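Local coordinates for protein polysaccharide deacetylase (Ammonifex degensii, PDB 4WCJ) that probably removes N-acetyl groups from poly-beta-1,6-N-acetyl-D-glucosamine, acting as a zinc-dependent family 4 carbohydrate esterase built on a beta/alpha barrel, at residues A[40-45]-A[95-100]; A[121-126]-A[152-157]; A[156-161]-A[202-207]; A[226-231]-A[243-248]. All coordinates share one frame; numbering follows the deposited sequence.

Overall arrangement
The four contacts are seams spaced round one curled parallel sheet, the barrel of the deacetylase. Contact 1 joins strands 36-42 and 91-99, and its second strand lies beside strand 119-123 of contact 2. Contacts 2 and 3 share Leu156 and His157, their centres about 7 Å apart, and contact 3 leads through strand 203-205 to strand 226-229 of contact 4. Strand 242-247 of contact 4 then runs beside strand 36-42 and closes the circuit. The contacts follow one another along the chain; the widest separation, between the centres of contacts 2 and 4, is about 15 Å. Contacts 1 to 3 meet at the zinc ion, and contact 4 reaches Asp98 through Arg245.

Contact 1: residues A[40-45]-A[95-100]; sequences LCYHRV and VTFDDG. With ZN (zinc ion), chain B.
Tyr42 and Phe97 stand in register on adjacent parallel strands and send their side chains to the same side of the sheet. Tyr42 CB lies over one face of the Phe97 ring, 3.4 Å from Phe97 CE2, as a CH-pi contact offset toward the rim. The two rings are near parallel, at 26°, but slid apart and barely overlapping. Val45 CG2 meets the edge of the Phe97 ring, 3.8 Å from Phe97 CE2. On the other side of the sheet, Thr96 OG1 sits between its own backbone N and carbonyl carbon (chi1 79°), which brings it within 2.7 Å of Leu40 O. Thr96 N bonds the same oxygen from the opposite face of its carbonyl plane, so two donors grip Leu40 O. Beyond Thr96, Cys41 SG packs 3.6 Å from Asp98 OD2. The His43 ring is turned almost perpendicular to the Asp98 carboxylate (87°), and water 2 joins His43 NE2 to Asp98 OD2 while also binding the zinc ion. Asp99 OD1 is a zinc ligand at 2.2 Å; Asp99 OD2 accepts from the metal-bound water 3 and lies at the edge of the His43 ring. The TFDD sequence matches the family motif whose first aspartate is usually the general base, a role consistent with Asp98. Helix 102-114 packs on Phe97, while strands 119-123 and 242-247 flank the pair, Arg245 of the latter reaching Asp98 OD2.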
loop_
_atom_site.group_PDB
_atom_site.type_symbol
_atom_site.label_atom_id
_atom_site.label_comp_id
_atom_site.label_asym_id
_atom_site.label_seq_id
_atom_site.Cartn_x
_atom_site.Cartn_y
_atom_site.Cartn_z
ATOM N N LEU A 40 -2.886 2.716 -6.400
ATOM C CA LEU A 40 -2.404 4.016 -5.932
ATOM C C LEU A 40 -1.718 3.889 -4.580
ATOM O O LEU A 40 -2.174 3.143 -3.715
ATOM C CB LEU A 40 -3.557 5.017 -5.839
ATOM C CG LEU A 40 -4.439 5.154 -7.080
ATOM C CD1 LEU A 40 -5.575 6.143 -6.833
ATOM C CD2 LEU A 40 -3.622 5.562 -8.284
ATOM N N CYS A 41 -0.610 4.603 -4.415
ATOM C CA CYS A 41 0.094 4.652 -3.144
ATOM C C CYS A 41 0.049 6.061 -2.557
ATOM O O CYS A 41 0.672 6.992 -3.081
ATOM C CB CYS A 41 1.546 4.195 -3.299
ATOM S SG CYS A 41 2.518 4.347 -1.778
ATOM N N TYR A 42 -0.705 6.197 -1.471
ATOM C CA TYR A 42 -0.772 7.421 -0.676
ATOM C C TYR A 42 0.002 7.241 0.629
ATOM O O TYR A 42 0.333 6.113 1.013
ATOM C CB TYR A 42 -2.222 7.795 -0.352
ATOM C CG TYR A 42 -3.116 8.123 -1.523
ATOM C CD1 TYR A 42 -3.190 9.422 -2.023
ATOM C CD2 TYR A 42 -3.914 7.148 -2.109
ATOM C CE1 TYR A 42 -4.022 9.734 -3.087
ATOM C CE2 TYR A 42 -4.745 7.449 -3.177
ATOM C CZ TYR A 42 -4.799 8.744 -3.657
ATOM O OH TYR A 42 -5.624 9.052 -4.715
ATOM N N HIS A 43 0.313 8.346 1.302
ATOM C CA HIS A 43 0.943 8.286 2.618
ATOM C C HIS A 43 0.121 9.043 3.647
ATOM O O HIS A 43 -0.451 8.458 4.569
ATOM C CB HIS A 43 2.365 8.852 2.568
ATOM C CG HIS A 43 3.346 7.935 1.913
ATOM N ND1 HIS A 43 3.526 7.889 0.549
ATOM C CD2 HIS A 43 4.190 7.014 2.437
ATOM C CE1 HIS A 43 4.442 6.980 0.259
ATOM N NE2 HIS A 43 4.862 6.438 1.386
ATOM N N ARG A 44 0.052 10.356 3.469
ATOM C CA ARG A 44 -0.628 11.218 4.423
ATOM C C ARG A 44 -1.735 12.011 3.772
ATOM O O ARG A 44 -1.637 12.404 2.613
ATOM C CB ARG A 44 0.362 12.181 5.079
ATOM C CG ARG A 44 1.479 11.474 5.812
ATOM C CD ARG A 44 2.676 12.376 6.012
ATOM N NE ARG A 44 3.808 11.621 6.534
ATOM C CZ ARG A 44 5.079 11.900 6.257
ATOM N NH1 ARG A 44 6.054 11.161 6.775
ATOM N NH2 ARG A 44 5.376 12.928 5.471
ATOM N N VAL A 45 -2.782 12.255 4.543
ATOM C CA VAL A 45 -3.837 13.152 4.118
ATOM C C VAL A 45 -3.833 14.323 5.096
ATOM O O VAL A 45 -4.446 14.271 6.165
ATOM C CB VAL A 45 -5.187 12.441 4.068
ATOM C CG1 VAL A 45 -6.258 13.399 3.613
ATOM C CG2 VAL A 45 -5.093 11.258 3.113
ATOM N N VAL A 95 -6.810 1.237 -3.865
ATOM C CA VAL A 95 -6.260 2.294 -3.024
ATOM C C VAL A 95 -5.371 1.691 -1.939
ATOM O O VAL A 95 -5.784 0.765 -1.238
ATOM C CB VAL A 95 -7.381 3.135 -2.365
ATOM C CG1 VAL A 95 -6.791 4.176 -1.426
ATOM C CG2 VAL A 95 -8.247 3.787 -3.428
ATOM N N THR A 96 -4.138 2.188 -1.825
ATOM C CA THR A 96 -3.250 1.764 -0.743
ATOM C C THR A 96 -2.585 2.952 -0.041
ATOM O O THR A 96 -2.357 4.017 -0.640
ATOM C CB THR A 96 -2.133 0.792 -1.238
ATOM O OG1 THR A 96 -1.084 1.524 -1.891
ATOM C CG2 THR A 96 -2.702 -0.272 -2.166
ATOM N N PHE A 97 -2.268 2.744 1.234
ATOM C CA PHE A 97 -1.527 3.702 2.047
ATOM C C PHE A 97 -0.310 3.040 2.673
ATOM O O PHE A 97 -0.417 1.916 3.167
ATOM C CB PHE A 97 -2.403 4.273 3.165
ATOM C CG PHE A 97 -3.377 5.309 2.705
ATOM C CD1 PHE A 97 -4.531 4.945 2.045
ATOM C CD2 PHE A 97 -3.129 6.652 2.936
ATOM C CE1 PHE A 97 -5.432 5.901 1.627
ATOM C CE2 PHE A 97 -4.027 7.613 2.516
ATOM C CZ PHE A 97 -5.172 7.239 1.857
ATOM N N ASP A 98 0.824 3.741 2.672
ATOM C CA ASP A 98 2.053 3.272 3.335
ATOM C C ASP A 98 2.384 4.038 4.608
ATOM O O ASP A 98 2.317 5.255 4.608
ATOM C CB ASP A 98 3.262 3.394 2.402
ATOM C CG ASP A 98 3.305 2.312 1.347
ATOM O OD1 ASP A 98 2.348 1.507 1.260
ATOM O OD2 ASP A 98 4.299 2.282 0.593
ATOM N N ASP A 99 2.742 3.280 5.649
ATOM C CA ASP A 99 3.477 3.672 6.876
ATOM C C ASP A 99 2.655 3.482 8.157
ATOM O O ASP A 99 3.059 2.727 9.048
ATOM C CB ASP A 99 4.002 5.113 6.826
ATOM C CG ASP A 99 5.110 5.283 5.806
ATOM O OD1 ASP A 99 5.525 4.265 5.237
ATOM O OD2 ASP A 99 5.546 6.428 5.567
ATOM N N GLY A 100 1.517 4.164 8.256
ATOM C CA GLY A 100 0.687 4.045 9.439
ATOM C C GLY A 100 0.265 5.393 9.997
ATOM O O GLY A 100 -0.183 5.482 11.145
HETATM ZN ZN ZN B . 6.888 3.812 3.617
HETATM O O HOH W 1 0.483 6.331 6.355
HETATM O O HOH W 2 6.168 4.219 1.465
HETATM O O HOH W 3 7.133 6.026 3.363
#

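Contact 2: residues A[121-126]-A[152-157]; sequences FFVIAG and CVVGLH. With ZN (zinc ion), chain B.
Val123 and Val154 form the apolar centre, their side chains crossing at about a right angle with Val123 CG2 3.6 Å from Val154 CG1. Val123 CG2 occupies the place between the backbone N and the carbonyl carbon, which leaves Val123 CG1 above the centre of the Phe121 ring. To one end Phe121 CB packs on Cys152 SG at 3.8 Å; to the other Ala125 CB touches Leu156 CD1 at 3.9 Å. Helices 140-148 and 179-197 cover this side. Across the sheet the Phe122 ring lies against Gly155, with Phe122 CD1 3.9 Å from Gly155 CA, and any beta carbon on Gly155 would collide with that ring. The parallel ladder alternates across the seam: Phe121 N bonds Val153 O, Gly155 N bonds Phe121 O, Val123 N bonds Gly155 O and His157 N bonds Val123 O. At the polar edge Ile124 CG1 touches the His157 imidazole, 3.9 Å from His157 CD2. His157 NE2 binds the zinc ion at 2.1 Å, beside Asp99 and His162. With His157 ND1 bonded to Ala205 O, both ring nitrogens are engaged, which fixes the rotation of the imidazole and directs NE2 to the metal.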
loop_
_atom_site.group_PDB
_atom_site.type_symbol
_atom_site.label_atom_id
_atom_site.label_comp_id
_atom_site.label_asym_id
_atom_site.label_seq_id
_atom_site.Cartn_x
_atom_site.Cartn_y
_atom_site.Cartn_z
ATOM N N PHE A 121 -3.782 -1.002 3.804
ATOM C CA PHE A 121 -2.970 -0.157 4.678
ATOM C C PHE A 121 -1.704 -0.910 5.074
ATOM O O PHE A 121 -1.770 -1.818 5.920
ATOM C CB PHE A 121 -3.782 0.219 5.921
ATOM C CG PHE A 121 -3.254 1.411 6.689
ATOM C CD1 PHE A 121 -2.254 2.231 6.168
ATOM C CD2 PHE A 121 -3.755 1.688 7.963
ATOM C CE1 PHE A 121 -1.786 3.326 6.895
ATOM C CE2 PHE A 121 -3.278 2.775 8.690
ATOM C CZ PHE A 121 -2.310 3.592 8.156
ATOM N N PHE A 122 -0.574 -0.543 4.471
ATOM C CA PHE A 122 0.701 -1.177 4.784
ATOM C C PHE A 122 1.350 -0.490 5.980
ATOM O O PHE A 122 1.846 0.619 5.850
ATOM C CB PHE A 122 1.645 -1.112 3.581
ATOM C CG PHE A 122 1.159 -1.869 2.369
ATOM C CD1 PHE A 122 1.358 -3.240 2.263
ATOM C CD2 PHE A 122 0.526 -1.207 1.323
ATOM C CE1 PHE A 122 0.933 -3.928 1.133
ATOM C CE2 PHE A 122 0.096 -1.896 0.195
ATOM C CZ PHE A 122 0.302 -3.255 0.103
ATOM N N VAL A 123 1.360 -1.141 7.136
ATOM C CA VAL A 123 1.893 -0.491 8.323
ATOM C C VAL A 123 3.282 -0.977 8.735
ATOM O O VAL A 123 3.641 -2.142 8.550
ATOM C CB VAL A 123 0.924 -0.647 9.514
ATOM C CG1 VAL A 123 -0.465 -0.128 9.127
ATOM C CG2 VAL A 123 0.807 -2.107 9.987
ATOM N N ILE A 124 4.064 -0.044 9.259
ATOM C CA ILE A 124 5.323 -0.344 9.924
ATOM C C ILE A 124 4.952 -0.844 11.309
ATOM O O ILE A 124 4.728 -0.055 12.230
ATOM C CB ILE A 124 6.233 0.873 10.027
ATOM C CG1 ILE A 124 6.385 1.538 8.658
ATOM C CG2 ILE A 124 7.587 0.456 10.570
ATOM C CD1 ILE A 124 6.978 2.904 8.723
ATOM N N ALA A 125 4.851 -2.163 11.453
ATOM C CA ALA A 125 4.161 -2.731 12.610
ATOM C C ALA A 125 4.801 -2.330 13.928
ATOM O O ALA A 125 4.101 -2.178 14.926
ATOM C CB ALA A 125 4.087 -4.270 12.490
ATOM N N GLY A 126 6.121 -2.144 13.933
ATOM C CA GLY A 126 6.831 -1.763 15.138
ATOM C C GLY A 126 6.747 -0.286 15.500
ATOM O O GLY A 126 7.199 0.114 16.571
ATOM N N CYS A 152 -10.879 -1.955 5.390
ATOM C CA CYS A 152 -9.425 -1.870 5.532
ATOM C C CYS A 152 -8.808 -3.247 5.711
ATOM O O CYS A 152 -9.181 -3.993 6.619
ATOM C CB CYS A 152 -9.049 -0.983 6.727
ATOM S SG CYS A 152 -7.237 -0.793 6.995
ATOM N N VAL A 153 -7.853 -3.572 4.846
ATOM C CA VAL A 153 -7.026 -4.761 5.008
ATOM C C VAL A 153 -5.613 -4.264 5.318
ATOM O O VAL A 153 -5.106 -3.382 4.628
ATOM C CB VAL A 153 -7.018 -5.650 3.746
ATOM C CG1 VAL A 153 -6.097 -6.867 3.935
ATOM C CG2 VAL A 153 -8.438 -6.102 3.402
ATOM N N VAL A 154 -5.004 -4.791 6.374
ATOM C CA VAL A 154 -3.660 -4.364 6.738
ATOM C C VAL A 154 -2.576 -5.285 6.157
ATOM O O VAL A 154 -2.659 -6.514 6.269
ATOM C CB VAL A 154 -3.490 -4.301 8.266
ATOM C CG1 VAL A 154 -2.079 -3.853 8.634
ATOM C CG2 VAL A 154 -4.520 -3.355 8.863
ATOM N N GLY A 155 -1.555 -4.663 5.553
ATOM C CA GLY A 155 -0.393 -5.388 5.068
ATOM C C GLY A 155 0.831 -4.948 5.849
ATOM O O GLY A 155 0.745 -4.053 6.686
ATOM N N LEU A 156 1.968 -5.589 5.587
ATOM C CA LEU A 156 3.196 -5.283 6.325
ATOM C C LEU A 156 4.150 -4.399 5.504
ATOM O O LEU A 156 4.330 -4.606 4.304
ATOM C CB LEU A 156 3.890 -6.586 6.745
ATOM C CG LEU A 156 5.144 -6.478 7.627
ATOM C CD1 LEU A 156 4.827 -5.910 9.005
ATOM C CD2 LEU A 156 5.832 -7.837 7.751
ATOM N N HIS A 157 4.753 -3.425 6.182
ATOM C CA HIS A 157 5.669 -2.445 5.599
ATOM C C HIS A 157 6.964 -2.531 6.416
ATOM O O HIS A 157 7.494 -1.526 6.866
ATOM C CB HIS A 157 5.035 -1.043 5.656
ATOM C CG HIS A 157 5.604 -0.040 4.691
ATOM N ND1 HIS A 157 5.985 -0.357 3.404
ATOM C CD2 HIS A 157 5.808 1.296 4.822
ATOM C CE1 HIS A 157 6.417 0.730 2.792
ATOM N NE2 HIS A 157 6.317 1.749 3.629
HETATM ZN ZN ZN B . 6.888 3.812 3.617
HETATM O O HOH W 3 7.133 6.026 3.363
HETATM O O HOH W 2 6.168 4.219 1.465
#

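Contact 3: residues A[156-161]-A[202-207]; sequences LHTYDL and RYFAYP. With ZN (zinc ion), chain B.
In the beta/alpha barrel a single backbone bridge joins Leu156, at the end of strand 152-156, to Phe204 of strand 203-205, with Leu156 N bonded to Tyr203 O and Ala205 N to Leu156 O. The Phe204 side chain extends with CG anti to its backbone N (chi1 -174°), sliding the ring beneath the Leu156 carbonyl: Leu156 O lies over one face, offset toward the rim and 3.4 Å from Phe204 CD2. Thr158 CG2 packs on Pro207 CG at 3.6 Å, and Pro207 CG sits over one face of the His157 ring, a CH-pi contact 19° off the ring normal. Thr158 OG1 is a donor to His157 O at 2.6 Å, in the carbonyl plane and on a lone pair, and accepts from Leu161 N at 3.1 Å, an ST motif that folds the loop leading to His162. With a valine here, the Leu161 amide would probably be left without its acceptor and His157 O without the hydroxyl donor, loosening the turn. At its edge the imidazole donates from His157 ND1 to Ala205 O at 2.8 Å; that oxygen lies close to the ring plane, whereas ND1 stands 55° out of the Ala205 carbonyl plane.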
loop_
_atom_site.group_PDB
_atom_site.type_symbol
_atom_site.label_atom_id
_atom_site.label_comp_id
_atom_site.label_asym_id
_atom_site.label_seq_id
_atom_site.Cartn_x
_atom_site.Cartn_y
_atom_site.Cartn_z
ATOM N N LEU A 156 1.968 -5.589 5.587
ATOM C CA LEU A 156 3.196 -5.283 6.325
ATOM C C LEU A 156 4.150 -4.399 5.504
ATOM O O LEU A 156 4.330 -4.606 4.304
ATOM C CB LEU A 156 3.890 -6.586 6.745
ATOM C CG LEU A 156 5.144 -6.478 7.627
ATOM C CD1 LEU A 156 4.827 -5.910 9.005
ATOM C CD2 LEU A 156 5.832 -7.837 7.751
ATOM N N HIS A 157 4.753 -3.425 6.182
ATOM C CA HIS A 157 5.669 -2.445 5.599
ATOM C C HIS A 157 6.964 -2.531 6.416
ATOM O O HIS A 157 7.494 -1.526 6.866
ATOM C CB HIS A 157 5.035 -1.043 5.656
ATOM C CG HIS A 157 5.604 -0.040 4.691
ATOM N ND1 HIS A 157 5.985 -0.357 3.404
ATOM C CD2 HIS A 157 5.808 1.296 4.822
ATOM C CE1 HIS A 157 6.417 0.730 2.792
ATOM N NE2 HIS A 157 6.317 1.749 3.629
ATOM N N THR A 158 7.456 -3.764 6.576
ATOM C CA THR A 158 8.444 -4.179 7.599
ATOM C C THR A 158 7.915 -3.989 9.021
ATOM O O THR A 158 6.911 -3.302 9.241
ATOM C CB THR A 158 9.831 -3.443 7.494
ATOM O OG1 THR A 158 9.747 -2.122 8.053
ATOM C CG2 THR A 158 10.326 -3.385 6.065
ATOM N N TYR A 159 8.583 -4.628 9.983
ATOM C CA TYR A 159 8.333 -4.349 11.400
ATOM C C TYR A 159 9.011 -3.045 11.831
ATOM O O TYR A 159 8.367 -2.124 12.352
ATOM C CB TYR A 159 8.827 -5.501 12.289
ATOM C CG TYR A 159 8.584 -5.260 13.768
ATOM C CD1 TYR A 159 7.357 -5.558 14.346
ATOM C CD2 TYR A 159 9.576 -4.728 14.582
ATOM C CE1 TYR A 159 7.128 -5.330 15.691
ATOM C CE2 TYR A 159 9.351 -4.499 15.933
ATOM C CZ TYR A 159 8.122 -4.802 16.474
ATOM O OH TYR A 159 7.886 -4.577 17.812
ATOM N N ASP A 160 10.321 -2.974 11.641
ATOM C CA ASP A 160 11.059 -1.752 11.965
ATOM C C ASP A 160 12.349 -1.672 11.154
ATOM O O ASP A 160 13.456 -1.603 11.705
ATOM C CB ASP A 160 11.349 -1.686 13.468
ATOM C CG ASP A 160 11.925 -0.342 13.903
ATOM O OD1 ASP A 160 11.668 0.680 13.225
ATOM O OD2 ASP A 160 12.639 -0.317 14.926
ATOM N N LEU A 161 12.200 -1.671 9.834
ATOM C CA LEU A 161 13.346 -1.577 8.938
ATOM C C LEU A 161 13.123 -0.507 7.873
ATOM O O LEU A 161 13.705 -0.562 6.795
ATOM C CB LEU A 161 13.635 -2.936 8.276
ATOM C CG LEU A 161 14.525 -3.904 9.055
ATOM C CD1 LEU A 161 14.836 -5.144 8.227
ATOM C CD2 LEU A 161 15.824 -3.227 9.482
ATOM N N ARG A 202 -1.243 -11.429 4.094
ATOM C CA ARG A 202 -0.975 -11.846 2.714
ATOM C C ARG A 202 -0.114 -10.855 1.919
ATOM O O ARG A 202 0.537 -11.231 0.931
ATOM C CB ARG A 202 -2.299 -12.067 1.974
ATOM C CG ARG A 202 -3.157 -13.181 2.544
ATOM C CD ARG A 202 -4.439 -13.383 1.735
ATOM N NE ARG A 202 -4.225 -14.127 0.495
ATOM C CZ ARG A 202 -4.084 -15.449 0.431
ATOM N NH1 ARG A 202 -3.910 -16.051 -0.741
ATOM N NH2 ARG A 202 -4.113 -16.178 1.542
ATOM N N TYR A 203 -0.083 -9.592 2.345
ATOM C CA TYR A 203 0.448 -8.541 1.480
ATOM C C TYR A 203 1.603 -7.755 2.083
ATOM O O TYR A 203 1.562 -7.373 3.251
ATOM C CB TYR A 203 -0.684 -7.585 1.106
ATOM C CG TYR A 203 -1.899 -8.326 0.606
ATOM C CD1 TYR A 203 -1.781 -9.268 -0.401
ATOM C CD2 TYR A 203 -3.154 -8.108 1.157
ATOM C CE1 TYR A 203 -2.877 -9.972 -0.863
ATOM C CE2 TYR A 203 -4.253 -8.801 0.702
ATOM C CZ TYR A 203 -4.111 -9.732 -0.309
ATOM O OH TYR A 203 -5.219 -10.433 -0.757
ATOM N N PHE A 204 2.616 -7.479 1.260
ATOM C CA PHE A 204 3.800 -6.750 1.707
ATOM C C PHE A 204 4.150 -5.618 0.745
ATOM O O PHE A 204 4.039 -5.775 -0.472
ATOM C CB PHE A 204 4.997 -7.709 1.835
ATOM C CG PHE A 204 6.233 -7.074 2.424
ATOM C CD1 PHE A 204 7.135 -6.379 1.621
ATOM C CD2 PHE A 204 6.513 -7.208 3.772
ATOM C CE1 PHE A 204 8.262 -5.809 2.164
ATOM C CE2 PHE A 204 7.648 -6.638 4.318
ATOM C CZ PHE A 204 8.517 -5.938 3.521
ATOM N N ALA A 205 4.575 -4.484 1.299
ATOM C CA ALA A 205 5.056 -3.350 0.498
ATOM C C ALA A 205 6.463 -2.970 0.924
ATOM O O ALA A 205 6.727 -2.750 2.110
ATOM C CB ALA A 205 4.126 -2.155 0.631
ATOM N N TYR A 206 7.368 -2.899 -0.048
ATOM C CA TYR A 206 8.746 -2.493 0.218
ATOM C C TYR A 206 8.837 -1.015 0.551
ATOM O O TYR A 206 8.371 -0.180 -0.226
ATOM C CB TYR A 206 9.640 -2.766 -0.990
ATOM C CG TYR A 206 10.034 -4.211 -1.228
ATOM C CD1 TYR A 206 10.789 -4.913 -0.293
ATOM C CD2 TYR A 206 9.686 -4.858 -2.406
ATOM C CE1 TYR A 206 11.160 -6.226 -0.512
ATOM C CE2 TYR A 206 10.062 -6.176 -2.635
ATOM C CZ TYR A 206 10.797 -6.854 -1.685
ATOM O OH TYR A 206 11.180 -8.159 -1.918
ATOM N N PRO A 207 9.453 -0.684 1.693
ATOM C CA PRO A 207 9.800 0.722 1.916
ATOM C C PRO A 207 10.754 1.184 0.819
ATOM O O PRO A 207 11.643 0.417 0.419
ATOM C CB PRO A 207 10.474 0.712 3.288
ATOM C CG PRO A 207 9.976 -0.546 3.948
ATOM C CD PRO A 207 9.837 -1.540 2.824
HETATM ZN ZN ZN B . 6.888 3.812 3.617
HETATM O O HOH W 3 7.133 6.026 3.363
HETATM O O HOH W 2 6.168 4.219 1.465
#

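Contact 4: residues A[226-231]-A[243-248]; sequences LVFTLR and VGRVLV
Arg245 reaches one carbonyl twice: Thr229 O takes a weak bond from Arg245 N at 3.1 Å and a straighter one, 161°, from Arg245 NE at 3.2 Å. A bend at chi3 (-63°) folds the chain back, placing Thr229 O at the edge of the guanidinium, in its plane. Phe228 CB covers one face of that group, and Arg245 CD meets Phe228 CD2 at 3.6 Å, the ring and guanidinium planes 72° apart. Val243 lies alongside Phe228, its CB over the face of the ring and 3.5 Å from Phe228 CD2, while Val243 CG2 reaches Leu226 CD2 at 3.8 Å. Gly244 CA passes 3.0 Å from Arg231 O, where a beta carbon would clash. Thr229 OG1 accepts from Arg231 N at 3.2 Å, an ST turn. Arg245 NH1 also bonds Thr96 OG1, and Arg245 NH2 forms a salt bridge with Asp98 OD2. A leucine in its place would probably leave Asp98 without its charged mate and Thr96 OG1 without its guanidinium partner. The buried guanidinium probably positions Asp98 beside the zinc site, as an arginine does for the presumed base in related family 4 esterases.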
loop_
_atom_site.group_PDB
_atom_site.type_symbol
_atom_site.label_atom_id
_atom_site.label_comp_id
_atom_site.label_asym_id
_atom_site.label_seq_id
_atom_site.Cartn_x
_atom_site.Cartn_y
_atom_site.Cartn_z
ATOM N N LEU A 226 1.202 -11.300 -2.357
ATOM C CA LEU A 226 1.490 -10.140 -3.192
ATOM C C LEU A 226 2.563 -9.278 -2.566
ATOM O O LEU A 226 2.565 -9.044 -1.353
ATOM C CB LEU A 226 0.243 -9.293 -3.431
ATOM C CG LEU A 226 -0.892 -9.908 -4.246
ATOM C CD1 LEU A 226 -2.101 -8.983 -4.209
ATOM C CD2 LEU A 226 -0.474 -10.211 -5.689
ATOM N N VAL A 227 3.453 -8.798 -3.423
ATOM C CA VAL A 227 4.560 -7.937 -3.043
ATOM C C VAL A 227 4.437 -6.653 -3.857
ATOM O O VAL A 227 4.441 -6.690 -5.087
ATOM C CB VAL A 227 5.911 -8.622 -3.295
ATOM C CG1 VAL A 227 7.060 -7.694 -2.928
ATOM C CG2 VAL A 227 5.987 -9.946 -2.519
ATOM N N PHE A 228 4.286 -5.526 -3.170
ATOM C CA PHE A 228 3.999 -4.257 -3.837
ATOM C C PHE A 228 5.214 -3.350 -3.946
ATOM O O PHE A 228 5.942 -3.156 -2.971
ATOM C CB PHE A 228 2.904 -3.500 -3.098
ATOM C CG PHE A 228 1.557 -4.157 -3.160
ATOM C CD1 PHE A 228 1.281 -5.285 -2.399
ATOM C CD2 PHE A 228 0.560 -3.632 -3.960
ATOM C CE1 PHE A 228 0.034 -5.883 -2.442
ATOM C CE2 PHE A 228 -0.693 -4.221 -4.008
ATOM C CZ PHE A 228 -0.953 -5.350 -3.245
ATOM N N THR A 229 5.397 -2.790 -5.136
ATOM C CA THR A 229 6.513 -1.903 -5.442
ATOM C C THR A 229 6.000 -0.514 -5.803
ATOM O O THR A 229 4.799 -0.282 -5.794
ATOM C CB THR A 229 7.343 -2.452 -6.613
ATOM O OG1 THR A 229 6.624 -2.286 -7.845
ATOM C CG2 THR A 229 7.645 -3.935 -6.429
ATOM N N LEU A 230 6.912 0.397 -6.148
ATOM C CA LEU A 230 6.529 1.717 -6.658
ATOM C C LEU A 230 6.888 1.837 -8.144
ATOM O O LEU A 230 7.230 2.916 -8.637
ATOM C CB LEU A 230 7.195 2.835 -5.845
ATOM C CG LEU A 230 6.663 2.990 -4.417
ATOM C CD1 LEU A 230 7.459 4.018 -3.621
ATOM C CD2 LEU A 230 5.172 3.340 -4.432
ATOM N N ARG A 231 6.816 0.713 -8.850
ATOM C CA ARG A 231 6.937 0.706 -10.304
ATOM C C ARG A 231 5.590 1.095 -10.902
ATOM O O ARG A 231 4.638 0.319 -10.852
ATOM C CB ARG A 231 7.389 -0.669 -10.815
ATOM C CG ARG A 231 7.877 -0.664 -12.253
ATOM C CD ARG A 231 8.459 -2.013 -12.667
ATOM N NE ARG A 231 9.686 -2.362 -11.949
ATOM C CZ ARG A 231 10.434 -3.428 -12.228
ATOM N NH1 ARG A 231 10.082 -4.247 -13.211
ATOM N NH2 ARG A 231 11.533 -3.678 -11.529
ATOM N N VAL A 243 3.279 -6.416 -7.738
ATOM C CA VAL A 243 2.319 -5.359 -8.053
ATOM C C VAL A 243 2.951 -3.968 -8.134
ATOM O O VAL A 243 3.440 -3.441 -7.133
ATOM C CB VAL A 243 1.186 -5.294 -7.006
ATOM C CG1 VAL A 243 0.043 -4.459 -7.536
ATOM C CG2 VAL A 243 0.688 -6.691 -6.650
ATOM N N GLY A 244 2.893 -3.352 -9.309
ATOM C CA GLY A 244 3.439 -2.013 -9.479
ATOM C C GLY A 244 2.466 -0.919 -9.066
ATOM O O GLY A 244 1.311 -0.899 -9.507
ATOM N N ARG A 245 2.912 -0.015 -8.200
ATOM C CA ARG A 245 2.031 1.037 -7.697
ATOM C C ARG A 245 2.474 2.414 -8.171
ATOM O O ARG A 245 3.669 2.670 -8.349
ATOM C CB ARG A 245 1.972 1.032 -6.164
ATOM C CG ARG A 245 1.503 -0.267 -5.530
ATOM C CD ARG A 245 1.392 -0.095 -4.026
ATOM N NE ARG A 245 2.702 0.188 -3.445
ATOM C CZ ARG A 245 2.892 0.648 -2.215
ATOM N NH1 ARG A 245 1.852 0.878 -1.423
ATOM N NH2 ARG A 245 4.125 0.873 -1.778
ATOM N N VAL A 246 1.495 3.291 -8.365
ATOM C CA VAL A 246 1.739 4.688 -8.675
ATOM C C VAL A 246 1.763 5.524 -7.401
ATOM O O VAL A 246 0.753 5.643 -6.722
ATOM C CB VAL A 246 0.657 5.264 -9.608
ATOM C CG1 VAL A 246 0.940 6.744 -9.898
ATOM C CG2 VAL A 246 0.573 4.456 -10.897
ATOM N N LEU A 247 2.913 6.103 -7.074
ATOM C CA LEU A 247 2.973 7.034 -5.956
ATOM C C LEU A 247 2.218 8.301 -6.352
ATOM O O LEU A 247 2.622 8.994 -7.288
ATOM C CB LEU A 247 4.429 7.362 -5.591
ATOM C CG LEU A 247 4.622 8.314 -4.403
ATOM C CD1 LEU A 247 4.311 7.582 -3.099
ATOM C CD2 LEU A 247 6.025 8.907 -4.377
ATOM N N VAL A 248 1.121 8.595 -5.658
ATOM C CA VAL A 248 0.315 9.770 -5.985
ATOM C C VAL A 248 1.026 11.069 -5.608
ATOM O O VAL A 248 1.385 11.286 -4.452
ATOM C CB VAL A 248 -1.058 9.736 -5.292
ATOM C CG1 VAL A 248 -1.894 10.953 -5.700
ATOM C CG2 VAL A 248 -1.788 8.441 -5.620
HETATM O O HOH W 4 6.595 -0.419 -2.394
#